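PDB 4V2X: endo-beta-1,4-glucanase (cellulase B) from Bacillus halodurans, which hydrolyses beta-1,4-glucan chains, acting on xyloglucan and mixed-linkage beta-1,3-1,4-glucans with a contribution from its family 46 carbohydrate-binding module. Local coordinates for residues Q134-A139 with V146-H151; Q257-L262 with L267-H272; G275-P278 with N282-G285; S449-S454 with F475-Y480; N502-A507 with S566-N571. All coordinates share one frame; numbering follows the deposited sequence. Where two conformers were deposited one is given.

Contact 1 (Q134-A139 with V146-H151)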
# COMPACT_ATOMS: atom_id res chain seq x y z
N GLN A 134 12.36 -26.48 -24.76
CA GLN A 134 13.60 -27.03 -25.31
C GLN A 134 14.78 -26.13 -24.99
O GLN A 134 15.86 -26.60 -24.62
CB GLN A 134 13.46 -27.23 -26.81
CG GLN A 134 14.70 -27.76 -27.52
CD GLN A 134 15.10 -29.15 -27.06
OE1 GLN A 134 14.77 -30.15 -27.71
NE2 GLN A 134 15.83 -29.23 -25.95
N VAL A 135 14.58 -24.83 -25.11
CA VAL A 135 15.65 -23.88 -24.83
C VAL A 135 15.98 -23.84 -23.33
O VAL A 135 17.14 -23.80 -22.94
CB VAL A 135 15.33 -22.49 -25.39
CG1 VAL A 135 16.47 -21.53 -25.08
CG2 VAL A 135 15.10 -22.57 -26.90
N VAL A 136 14.95 -23.88 -22.49
CA VAL A 136 15.15 -23.98 -21.04
C VAL A 136 16.01 -25.20 -20.72
O VAL A 136 16.97 -25.10 -19.96
CB VAL A 136 13.81 -24.02 -20.27
CG1 VAL A 136 14.03 -24.40 -18.81
CG2 VAL A 136 13.09 -22.68 -20.38
N GLN A 137 15.65 -26.35 -21.30
CA GLN A 137 16.40 -27.60 -21.07
C GLN A 137 17.85 -27.50 -21.52
O GLN A 137 18.74 -27.95 -20.81
CB GLN A 137 15.72 -28.78 -21.77
CG GLN A 137 14.39 -29.17 -21.16
CD GLN A 137 13.77 -30.38 -21.83
OE1 GLN A 137 14.47 -31.23 -22.37
NE2 GLN A 137 12.45 -30.47 -21.79
N TRP A 138 18.08 -26.93 -22.70
CA TRP A 138 19.45 -26.76 -23.19
C TRP A 138 20.29 -25.93 -22.23
O TRP A 138 21.44 -26.26 -21.94
CB TRP A 138 19.47 -26.09 -24.56
CG TRP A 138 19.07 -26.97 -25.71
CD1 TRP A 138 19.15 -28.34 -25.77
CD2 TRP A 138 18.57 -26.54 -26.98
NE1 TRP A 138 18.72 -28.78 -27.00
CE2 TRP A 138 18.36 -27.70 -27.76
CE3 TRP A 138 18.28 -25.29 -27.53
CZ2 TRP A 138 17.86 -27.64 -29.06
CZ3 TRP A 138 17.79 -25.23 -28.83
CH2 TRP A 138 17.58 -26.40 -29.58
N ALA A 139 19.72 -24.82 -21.76
CA ALA A 139 20.39 -23.96 -20.80
C ALA A 139 20.71 -24.71 -19.51
O ALA A 139 21.82 -24.62 -18.98
CB ALA A 139 19.53 -22.74 -20.51
N VAL A 146 18.28 -20.25 -15.17
CA VAL A 146 17.35 -19.81 -16.20
C VAL A 146 16.21 -19.01 -15.57
O VAL A 146 15.63 -19.43 -14.57
CB VAL A 146 16.73 -21.01 -16.95
CG1 VAL A 146 15.77 -20.53 -18.04
CG2 VAL A 146 17.81 -21.90 -17.53
N MET A 147 15.89 -17.87 -16.16
CA MET A 147 14.74 -17.07 -15.73
C MET A 147 13.76 -16.96 -16.89
O MET A 147 14.15 -16.55 -17.98
CB MET A 147 15.17 -15.67 -15.30
CG MET A 147 14.05 -14.81 -14.70
SD MET A 147 14.52 -13.09 -14.36
CE MET A 147 16.03 -13.29 -13.43
N ILE A 148 12.51 -17.33 -16.65
CA ILE A 148 11.44 -17.09 -17.62
C ILE A 148 10.41 -16.16 -16.99
O ILE A 148 10.34 -16.04 -15.76
CB ILE A 148 10.75 -18.39 -18.08
CG1 ILE A 148 10.11 -19.13 -16.90
CG2 ILE A 148 11.73 -19.29 -18.83
CD1 ILE A 148 9.23 -20.29 -17.32
N ASN A 149 9.62 -15.53 -17.83
CA ASN A 149 8.65 -14.54 -17.36
C ASN A 149 7.42 -14.43 -18.25
O ASN A 149 7.23 -15.23 -19.16
CB ASN A 149 9.35 -13.18 -17.26
CG ASN A 149 9.69 -12.57 -18.61
OD1 ASN A 149 9.24 -13.04 -19.66
ND2 ASN A 149 10.49 -11.49 -18.59
N LEU A 150 6.57 -13.45 -17.97
CA LEU A 150 5.65 -12.90 -18.97
C LEU A 150 6.28 -11.59 -19.35
O LEU A 150 6.60 -10.79 -18.46
CB LEU A 150 4.24 -12.66 -18.42
CG LEU A 150 3.62 -13.65 -17.44
CD1 LEU A 150 2.23 -13.17 -17.06
CD2 LEU A 150 3.59 -15.05 -18.02
N HIS A 151 6.49 -11.35 -20.64
CA HIS A 151 7.30 -10.20 -21.06
C HIS A 151 6.45 -9.05 -21.60
O HIS A 151 5.93 -8.28 -20.81
CB HIS A 151 8.39 -10.64 -22.02
CG HIS A 151 9.53 -9.68 -22.11
ND1 HIS A 151 10.50 -9.59 -21.14
CD2 HIS A 151 9.85 -8.77 -23.05
CE1 HIS A 151 11.39 -8.68 -21.49
NE2 HIS A 151 11.01 -8.15 -22.64
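Val136 and Ala139 meet Val146 and Ile148 through methyl groups, and the flat groups, Trp138 and His151, stand aside from this touch. The indole of Trp138 carries Gln134 CG on one face, 3.5 Å above its plane and displaced toward the rim. In the loop beyond the strand the imidazole of His151 has the Asn149 amide at its edge: Asn149 ND2 gives a hydrogen bond to His151 ND1 at 3.2 Å, with an N-H...N angle of 156°. That donor lies practically in the imidazole plane, while the acceptor is tilted out of the amide plane.

Between the two segments the apolar touch is small, burying 152 Å². Its tightest point is Ala139 CB against Val146 CG2 at 3.5 Å. The Val146 CG1 branch, anti to the backbone N (chi1 -179°), goes instead to Val136 CG2 at 4.2 Å. That same Val136 methyl also reaches Ile148 CG2 at 4.0 Å, the two side chains crossing at about a right angle. Val136 CG2 therefore bears on Val146 and Ile148, alternate residues of the strand that both point toward the helix.

No hydrogen bond joins the segments. Helix and strand axes run 9.5 Å apart at 160°, the near-antiparallel return of a beta-alpha-beta unit in the GH5 barrel. Strand 145-149 is paired between strands 105-108 and 190-193; Ala139 also leans on Ile106 and Val146 on Ile108, while Phe183 of helix 165-183 packs against Ile148.

Contact 2 (Q257-L262 with L267-H272)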
# COMPACT_ATOMS: atom_id res chain seq x y z
N GLN A 257 7.95 -3.73 0.58
CA GLN A 257 6.71 -4.01 1.31
C GLN A 257 6.07 -5.31 0.86
O GLN A 257 5.63 -6.12 1.68
CB GLN A 257 5.71 -2.87 1.12
CG GLN A 257 6.07 -1.58 1.86
CD GLN A 257 5.19 -0.42 1.44
OE1 GLN A 257 4.04 -0.62 1.03
NE2 GLN A 257 5.72 0.80 1.53
N THR A 258 6.02 -5.53 -0.45
CA THR A 258 5.42 -6.74 -1.00
C THR A 258 6.23 -7.99 -0.62
O THR A 258 5.68 -9.01 -0.20
CB THR A 258 5.27 -6.64 -2.53
OG1 THR A 258 4.39 -5.56 -2.85
CG2 THR A 258 4.74 -7.93 -3.13
N ILE A 259 7.55 -7.90 -0.77
CA ILE A 259 8.43 -9.02 -0.44
C ILE A 259 8.35 -9.33 1.06
O ILE A 259 8.28 -10.50 1.43
CB ILE A 259 9.89 -8.75 -0.88
CG1 ILE A 259 9.98 -8.81 -2.40
CG2 ILE A 259 10.85 -9.76 -0.26
CD1 ILE A 259 11.31 -8.34 -2.97
N ASP A 260 8.35 -8.30 1.89
CA ASP A 260 8.29 -8.45 3.35
C ASP A 260 7.00 -9.18 3.76
O ASP A 260 7.02 -10.10 4.58
CB ASP A 260 8.37 -7.07 4.02
CG ASP A 260 8.53 -7.15 5.53
OD1 ASP A 260 9.22 -8.06 6.02
OD2 ASP A 260 8.00 -6.27 6.23
N LYS A 261 5.90 -8.76 3.16
CA LYS A 261 4.57 -9.32 3.40
C LYS A 261 4.50 -10.82 3.12
O LYS A 261 3.87 -11.58 3.87
CB LYS A 261 3.56 -8.60 2.50
CG LYS A 261 2.14 -9.11 2.60
CD LYS A 261 1.27 -8.50 1.51
CE LYS A 261 1.53 -9.11 0.15
NZ LYS A 261 0.55 -8.61 -0.85
N LEU A 262 5.13 -11.25 2.04
CA LEU A 262 5.00 -12.62 1.57
C LEU A 262 5.72 -13.62 2.46
O LEU A 262 5.43 -14.82 2.39
CB LEU A 262 5.47 -12.75 0.11
CG LEU A 262 4.59 -11.96 -0.86
CD1 LEU A 262 5.21 -11.92 -2.24
CD2 LEU A 262 3.17 -12.52 -0.94
N LEU A 267 12.88 -15.17 -2.33
CA LEU A 267 12.41 -14.10 -3.21
C LEU A 267 13.59 -13.23 -3.65
O LEU A 267 14.52 -12.95 -2.88
CB LEU A 267 11.34 -13.26 -2.52
CG LEU A 267 10.05 -14.01 -2.14
CD1 LEU A 267 9.07 -13.09 -1.42
CD2 LEU A 267 9.41 -14.65 -3.36
N ILE A 268 13.54 -12.82 -4.91
CA ILE A 268 14.59 -12.02 -5.53
C ILE A 268 13.95 -10.75 -6.06
O ILE A 268 12.93 -10.81 -6.73
CB ILE A 268 15.25 -12.79 -6.70
CG1 ILE A 268 15.87 -14.10 -6.20
CG2 ILE A 268 16.31 -11.93 -7.38
CD1 ILE A 268 16.27 -15.04 -7.32
N ALA A 269 14.55 -9.60 -5.75
CA ALA A 269 14.09 -8.33 -6.30
C ALA A 269 14.76 -8.08 -7.65
O ALA A 269 15.93 -8.41 -7.84
CB ALA A 269 14.40 -7.18 -5.35
N THR A 270 14.02 -7.51 -8.60
CA THR A 270 14.61 -7.16 -9.89
C THR A 270 14.31 -5.72 -10.32
O THR A 270 13.22 -5.18 -10.08
CB THR A 270 14.25 -8.18 -11.00
OG1 THR A 270 15.14 -8.01 -12.10
CG2 THR A 270 12.82 -8.03 -11.48
N VAL A 271 15.33 -5.10 -10.91
CA VAL A 271 15.24 -3.79 -11.54
C VAL A 271 16.00 -3.89 -12.86
O VAL A 271 16.74 -4.85 -13.07
CB VAL A 271 15.83 -2.67 -10.65
CG1 VAL A 271 15.04 -2.54 -9.35
CG2 VAL A 271 17.31 -2.90 -10.36
N HIS A 272 15.79 -2.91 -13.73
CA HIS A 272 16.52 -2.80 -14.99
C HIS A 272 17.24 -1.46 -15.03
O HIS A 272 16.88 -0.54 -14.28
CB HIS A 272 15.57 -2.88 -16.18
CG HIS A 272 14.88 -4.19 -16.32
ND1 HIS A 272 13.89 -4.41 -17.25
CD2 HIS A 272 15.03 -5.36 -15.65
CE1 HIS A 272 13.46 -5.66 -17.16
NE2 HIS A 272 14.13 -6.26 -16.19
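Ile259 and Leu262 of helix 249-262 press on Leu267 and Ala269 in a purely apolar helix-on-strand contact between the outer helix layer and the strands of the catalytic barrel. The evidence is in the axes and in the atoms: the segments run 9.9 Å apart at 175°, almost exactly antiparallel, and all four touching residues are buried with no hydrogen bond between them.

Leu267 CD1 is the hub. It lies 3.9 Å from Leu262 CB and 4.0 Å from Ile259 CG2, so this methyl fits between side chains one helical turn apart. The Leu267 CG carbon lies anti to the carbonyl carbon (chi1 -62°), and the extended branch beyond it brings CD1 up to the helix, close to Ile259 O as well. The side chains of Ile259 and Leu267 run antiparallel alongside one another, whereas Leu262 crosses Leu267 at about a right angle. The other end of Ile259 continues along the strand, its CD1 meeting Ala269 CB at 4.1 Å.

Further round the helix the character changes. Lys261 NZ makes salt bridges to Asp216 of its own chain and to Asp217 of the second subunit, while Thr258 OG1 also bonds Asp216. Asp216 and Asp217 bind calcium, and the Leu262 side chain lies about 9 Å from the ion. The strand-helix-strand return formed by 238-241, 249-262 and 267-273 is the repeating beta-alpha-beta crossover of an eight-stranded (beta/alpha) barrel, the fold of glycosyl hydrolase family 5.

Contact 3 (G275-P278 with N282-G285)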
# COMPACT_ATOMS: atom_id res chain seq x y z
N GLY A 275 21.02 3.42 -18.24
CA GLY A 275 21.90 4.58 -18.19
C GLY A 275 21.16 5.89 -18.01
O GLY A 275 19.97 6.00 -18.30
N PHE A 276 21.89 6.90 -17.52
CA PHE A 276 21.39 8.27 -17.44
C PHE A 276 20.83 8.64 -18.81
O PHE A 276 21.52 8.54 -19.83
CB PHE A 276 22.52 9.19 -17.01
CG PHE A 276 22.19 10.66 -17.07
CD1 PHE A 276 21.19 11.21 -16.27
CD2 PHE A 276 22.92 11.52 -17.89
CE1 PHE A 276 20.91 12.57 -16.31
CE2 PHE A 276 22.65 12.87 -17.93
CZ PHE A 276 21.64 13.40 -17.14
N TRP A 277 19.56 9.04 -18.84
CA TRP A 277 18.84 9.06 -20.10
C TRP A 277 19.52 9.85 -21.23
O TRP A 277 19.70 9.32 -22.33
CB TRP A 277 17.38 9.51 -19.91
CG TRP A 277 16.66 9.56 -21.19
CD1 TRP A 277 16.21 8.50 -21.93
CD2 TRP A 277 16.34 10.73 -21.92
NE1 TRP A 277 15.63 8.95 -23.09
CE2 TRP A 277 15.70 10.32 -23.11
CE3 TRP A 277 16.53 12.10 -21.70
CZ2 TRP A 277 15.23 11.23 -24.06
CZ3 TRP A 277 16.07 13.00 -22.64
CH2 TRP A 277 15.44 12.56 -23.80
N PRO A 278 19.93 11.10 -20.97
CA PRO A 278 20.52 11.86 -22.08
C PRO A 278 21.80 11.26 -22.66
O PRO A 278 22.01 11.31 -23.87
CB PRO A 278 20.81 13.23 -21.46
CG PRO A 278 19.88 13.34 -20.31
CD PRO A 278 19.71 11.95 -19.78
N ASN A 282 22.17 9.81 -26.40
CA ASN A 282 22.97 10.86 -27.04
C ASN A 282 22.12 12.06 -27.46
O ASN A 282 21.85 12.26 -28.65
CB ASN A 282 23.81 10.34 -28.20
CG ASN A 282 24.88 11.33 -28.63
OD1 ASN A 282 24.84 12.51 -28.28
ND2 ASN A 282 25.83 10.86 -29.42
N ILE A 283 21.74 12.85 -26.47
CA ILE A 283 20.95 14.05 -26.66
C ILE A 283 21.44 15.05 -25.62
O ILE A 283 22.13 14.69 -24.67
CB ILE A 283 19.44 13.74 -26.50
CG1 ILE A 283 18.55 14.88 -27.01
CG2 ILE A 283 19.10 13.41 -25.05
CD1 ILE A 283 17.07 14.51 -27.02
N ALA A 284 21.12 16.33 -25.82
CA ALA A 284 21.38 17.38 -24.84
C ALA A 284 22.87 17.64 -24.56
O ALA A 284 23.21 18.29 -23.57
CB ALA A 284 20.61 17.10 -23.54
N GLY A 285 23.73 17.15 -25.44
CA GLY A 285 25.17 17.38 -25.33
C GLY A 285 25.93 16.34 -24.54
O GLY A 285 27.15 16.50 -24.35
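Pro278 and Ile283 form the tight part of this contact, their CA atoms 5.1 Å apart across one short helical turn. Ile283 N donates to Pro278 O at 3.0 Å with an N-H...O angle of 152°, the donor tilted 18° from the carbonyl plane. Just beside that bond Ile283 CG2 packs against Pro278 CA at 3.6 Å. The methyl is brought there because CG1 takes the place anti to the backbone N, leaving CG2 between that N and the carbonyl carbon. Pro278 CB lies 4.0 Å from the same methyl.

The hydrogen bond belongs to a Schellman motif ending helix 277-281, with Asn282, at positive phi, as its C-prime residue. Asn282 turns its side chain elsewhere, its ND2 bonding Val331 O. At the other end Phe276 occupies the N-cap position, and its ring lies under Pro278 CD, 3.4 Å from the ring plane and over the centre.

The looser side is that of Trp277, which is exposed. Ile283 CG2 stands over one face of its six-membered ring, 4.3 Å from the centroid and 27° off the normal, a CH-pi contact, with Ile283 CD1 also near Trp277 CH2. Ala284 CB approaches Pro278 CB only to 4.4 Å. Beyond the turn, Trp524 touches Trp277, while Asn282 and Ala284 make backbone hydrogen bonds to Phe530 and Phe527, which joins this barrel loop to the C-terminal carbohydrate-binding module.

Contact 4 (S449-S454 with F475-Y480)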
# COMPACT_ATOMS: atom_id res chain seq x y z
N SER A 449 54.15 9.81 -35.73
CA SER A 449 54.62 10.01 -37.10
C SER A 449 54.81 8.68 -37.83
O SER A 449 54.43 8.55 -38.98
CB SER A 449 55.91 10.84 -37.11
OG SER A 449 56.37 11.02 -38.44
N ALA A 450 55.37 7.68 -37.15
CA ALA A 450 55.52 6.35 -37.75
C ALA A 450 54.17 5.73 -38.12
O ALA A 450 54.04 5.09 -39.16
CB ALA A 450 56.29 5.42 -36.82
N ILE A 451 53.17 5.93 -37.27
CA ILE A 451 51.83 5.41 -37.53
C ILE A 451 51.13 6.20 -38.63
O ILE A 451 50.47 5.62 -39.48
CB ILE A 451 50.96 5.44 -36.25
CG1 ILE A 451 51.52 4.49 -35.20
CG2 ILE A 451 49.51 5.09 -36.58
CD1 ILE A 451 50.94 4.67 -33.81
N ALA A 452 51.29 7.53 -38.60
CA ALA A 452 50.44 8.43 -39.38
C ALA A 452 51.17 9.47 -40.24
O ALA A 452 50.57 10.49 -40.58
CB ALA A 452 49.48 9.13 -38.44
N SER A 453 52.44 9.25 -40.60
CA SER A 453 53.16 10.24 -41.44
C SER A 453 52.56 10.34 -42.85
O SER A 453 52.68 11.39 -43.50
CB SER A 453 54.65 9.93 -41.54
OG SER A 453 54.88 8.56 -41.84
N SER A 454 51.93 9.26 -43.32
CA SER A 454 51.28 9.25 -44.64
C SER A 454 50.20 10.33 -44.79
O SER A 454 49.93 10.78 -45.91
CB SER A 454 50.66 7.87 -44.91
OG SER A 454 49.49 7.68 -44.12
N PHE A 475 43.92 3.35 -28.26
CA PHE A 475 43.83 4.68 -28.84
C PHE A 475 43.90 4.59 -30.36
O PHE A 475 44.94 4.21 -30.92
CB PHE A 475 44.98 5.58 -28.38
CG PHE A 475 45.01 5.83 -26.90
CD1 PHE A 475 44.20 6.80 -26.33
CD2 PHE A 475 45.89 5.14 -26.08
CE1 PHE A 475 44.23 7.04 -24.97
CE2 PHE A 475 45.94 5.38 -24.73
CZ PHE A 475 45.10 6.33 -24.17
N ARG A 476 42.81 4.97 -31.02
CA ARG A 476 42.79 5.03 -32.47
C ARG A 476 43.51 6.30 -32.89
O ARG A 476 43.16 7.40 -32.43
CB ARG A 476 41.36 5.01 -32.99
CG ARG A 476 40.61 3.74 -32.63
CD ARG A 476 39.12 3.86 -32.94
NE ARG A 476 38.88 3.85 -34.37
CZ ARG A 476 38.88 2.76 -35.12
NH1 ARG A 476 39.11 1.58 -34.56
NH2 ARG A 476 38.65 2.84 -36.43
N VAL A 477 44.52 6.17 -33.74
CA VAL A 477 45.29 7.32 -34.20
C VAL A 477 44.70 7.77 -35.54
O VAL A 477 44.75 7.03 -36.52
CB VAL A 477 46.79 7.00 -34.34
CG1 VAL A 477 47.55 8.19 -34.91
CG2 VAL A 477 47.37 6.58 -32.99
N ASN A 478 44.12 8.96 -35.54
CA ASN A 478 43.31 9.46 -36.65
C ASN A 478 43.88 10.74 -37.24
O ASN A 478 44.16 11.68 -36.50
CB ASN A 478 41.89 9.76 -36.17
CG ASN A 478 41.20 8.54 -35.57
OD1 ASN A 478 41.45 7.41 -35.99
ND2 ASN A 478 40.34 8.77 -34.58
N THR A 479 44.03 10.77 -38.56
CA THR A 479 44.39 12.01 -39.24
C THR A 479 43.13 12.66 -39.77
O THR A 479 42.29 11.98 -40.36
CB THR A 479 45.37 11.74 -40.39
OG1 THR A 479 46.57 11.15 -39.86
CG2 THR A 479 45.72 13.03 -41.11
N TYR A 480 43.01 13.97 -39.56
CA TYR A 480 41.82 14.70 -39.99
C TYR A 480 42.18 16.05 -40.63
O TYR A 480 43.27 16.59 -40.42
CB TYR A 480 40.88 14.93 -38.81
CG TYR A 480 41.33 16.03 -37.86
CD1 TYR A 480 42.33 15.79 -36.92
CD2 TYR A 480 40.77 17.30 -37.91
CE1 TYR A 480 42.76 16.79 -36.06
CE2 TYR A 480 41.19 18.30 -37.04
CZ TYR A 480 42.18 18.03 -36.12
OH TYR A 480 42.61 19.02 -35.25
O HOH W 1 48.84 12.64 -40.06
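In the Ig-like X2 module, the short helix 445-452 lies against one face of a mixed sheet, and Ile451 and Ala452 make its touch on Val477 and Thr479 of strand 473-480. The two strand residues are two apart and point their side chains the same way, as alternate residues of a strand do. Val477 is gripped on both branches: its CG1 lies 4.0 Å from Ile451 CG2, and its CG2 meets Ile451 CD1 at 4.1 Å. These two side chains cross at about a right angle. Val477 CG1, anti to the backbone N (chi1 176°), also reaches Ala452 CB at 4.1 Å, so one branch spans two successive residues, Ile451 and Ala452.

Toward Thr479 the contact turns polar. Thr479 OG1 comes within 3.8 Å of Ala452 CB and takes a hydrogen bond at 2.7 Å from a water that also donates to Ala452 O at 2.8 Å. That water bridges Ala452 to the strand, and no direct hydrogen bond runs between the two segments. Thr479 OG1 has a second partner in Asn460 OD1, which ties it to the next strand.

Strand 473-480 runs between parallel strand 395-399 and antiparallel strand 458-467, and the helix spans this group: Ile451 touches Asn460 and Val463, while Leu398 from the other flank meets both Ala452 and Val477.

Contact 5 (N502-A507 with S566-N571)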
# COMPACT_ATOMS: atom_id res chain seq x y z
N ASN A 502 36.25 14.00 -43.90
CA ASN A 502 37.68 14.28 -43.87
C ASN A 502 38.38 13.73 -42.62
O ASN A 502 39.14 14.42 -41.96
CB ASN A 502 37.93 15.79 -44.03
CG ASN A 502 37.74 16.28 -45.45
OD1 ASN A 502 37.83 15.50 -46.41
ND2 ASN A 502 37.49 17.58 -45.61
N GLY A 503 38.10 12.46 -42.31
CA GLY A 503 38.73 11.77 -41.19
C GLY A 503 38.10 12.03 -39.83
O GLY A 503 38.59 11.53 -38.81
N ASN A 504 37.01 12.80 -39.80
CA ASN A 504 36.33 13.15 -38.55
C ASN A 504 35.16 12.24 -38.23
O ASN A 504 34.55 11.65 -39.12
CB ASN A 504 35.81 14.59 -38.60
CG ASN A 504 36.92 15.60 -38.65
OD1 ASN A 504 37.47 15.98 -37.61
ND2 ASN A 504 37.27 16.05 -39.86
N SER A 505 34.88 12.13 -36.93
CA SER A 505 33.72 11.42 -36.42
C SER A 505 32.78 12.44 -35.79
O SER A 505 33.22 13.28 -34.99
CB SER A 505 34.15 10.39 -35.39
OG SER A 505 33.03 9.80 -34.75
N LEU A 506 31.50 12.38 -36.14
CA LEU A 506 30.53 13.34 -35.62
C LEU A 506 30.12 12.95 -34.20
O LEU A 506 29.78 11.80 -33.96
CB LEU A 506 29.29 13.39 -36.51
CG LEU A 506 28.17 14.35 -36.09
CD1 LEU A 506 28.60 15.80 -36.21
CD2 LEU A 506 26.93 14.09 -36.93
N ALA A 507 30.12 13.92 -33.29
CA ALA A 507 29.70 13.70 -31.91
C ALA A 507 28.23 14.05 -31.69
O ALA A 507 27.45 13.25 -31.17
CB ALA A 507 30.58 14.50 -30.96
N SER A 566 37.26 15.55 -33.02
CA SER A 566 38.55 16.22 -33.17
C SER A 566 38.56 17.61 -32.54
O SER A 566 39.63 18.20 -32.40
CB SER A 566 38.86 16.38 -34.65
OG SER A 566 37.85 17.16 -35.28
N GLY A 567 37.39 18.13 -32.20
CA GLY A 567 37.25 19.50 -31.73
C GLY A 567 36.75 20.44 -32.81
O GLY A 567 36.41 21.59 -32.51
N GLU A 568 36.73 19.97 -34.06
CA GLU A 568 36.23 20.77 -35.17
C GLU A 568 34.75 21.03 -34.99
O GLU A 568 34.00 20.15 -34.56
CB GLU A 568 36.49 20.08 -36.51
CG GLU A 568 37.95 20.04 -36.94
CD GLU A 568 38.49 21.39 -37.38
OE1 GLU A 568 37.78 22.13 -38.08
OE2 GLU A 568 39.64 21.72 -37.02
N THR A 569 34.34 22.26 -35.31
CA THR A 569 32.96 22.69 -35.24
C THR A 569 32.62 23.29 -36.59
O THR A 569 33.39 24.09 -37.11
CB THR A 569 32.79 23.75 -34.14
OG1 THR A 569 33.09 23.15 -32.87
CG2 THR A 569 31.38 24.32 -34.12
N VAL A 570 31.50 22.89 -37.18
CA VAL A 570 31.08 23.44 -38.46
C VAL A 570 29.64 23.90 -38.34
O VAL A 570 28.78 23.13 -37.93
CB VAL A 570 31.18 22.38 -39.59
CG1 VAL A 570 30.65 22.94 -40.91
CG2 VAL A 570 32.62 21.91 -39.75
N ASN A 571 29.39 25.16 -38.70
CA ASN A 571 28.03 25.70 -38.77
C ASN A 571 27.42 25.49 -40.13
O ASN A 571 28.13 25.35 -41.12
CB ASN A 571 28.00 27.18 -38.43
CG ASN A 571 28.45 27.46 -37.00
OD1 ASN A 571 29.29 28.32 -36.76
ND2 ASN A 571 27.90 26.73 -36.06
O HOH W 2 36.38 14.05 -35.47
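Asn504 and Ser566 point their side chains at each other, and the hydroxyl meets the amide oxygen nearly head-on. Ser566 OG donates to Asn504 OD1 at 2.6 Å, approaching almost along the C=O axis with a C=O...O angle of 161°. The serine oxygen stands between its own backbone N and carbonyl carbon (chi1 60°), a setting that lets it serve two partners: it also accepts from Glu568 N at 3.3 Å, with an N-H...O angle of 163°, which makes an ST turn.

Asn504 OD1 takes a second bond from a water at 3.1 Å. The same water accepts from Ser505 N at 2.8 Å and from Ser566 N at 3.0 Å, so it stitches the two backbones beside the direct bond. Asn504 ND2 is held by Arg481 O and Phe501 O, and with both ends engaged the amide is fixed in its rotation. Replacing Ser566 with alanine is likely to leave Asn504 OD1 with the water alone among these partners, and Glu568 N without the acceptor that closes the turn. Glu568 passes with its CG 4.1 Å from Asn504 OD1 before its carboxylate goes to Thr482.

Ser566 sits in the turn joining strands 556-564 and 569-577, and Asn504 in the approach to strand 506-513, the other neighbour of 556-564 in the antiparallel sheet of the C-terminal module; Tyr480, at the end of strand 473-480, packs against Asn504, Ser566 and Glu568.

How the contacts relate
The five contacts follow one another in series; none nests within or crosses another. Contacts 1 and 2 each close a short helix-to-strand return, with six and four residues between their segments, and reach the same parallel barrel. Contact 3 follows directly on the strand of contact 2 and closes a turn around three helical residues. Contact 4 spans twenty residues inside the Ig-like module, and contact 5, the longest closure at fifty-eight, lies in the C-terminal module. Tyr480 carries contact 4 onto contact 5, whose centres are about 16 Å apart. Contact 3 also reaches contact 5, through a weak bond from Asn282 to Ala507, linking barrel and C-terminal module.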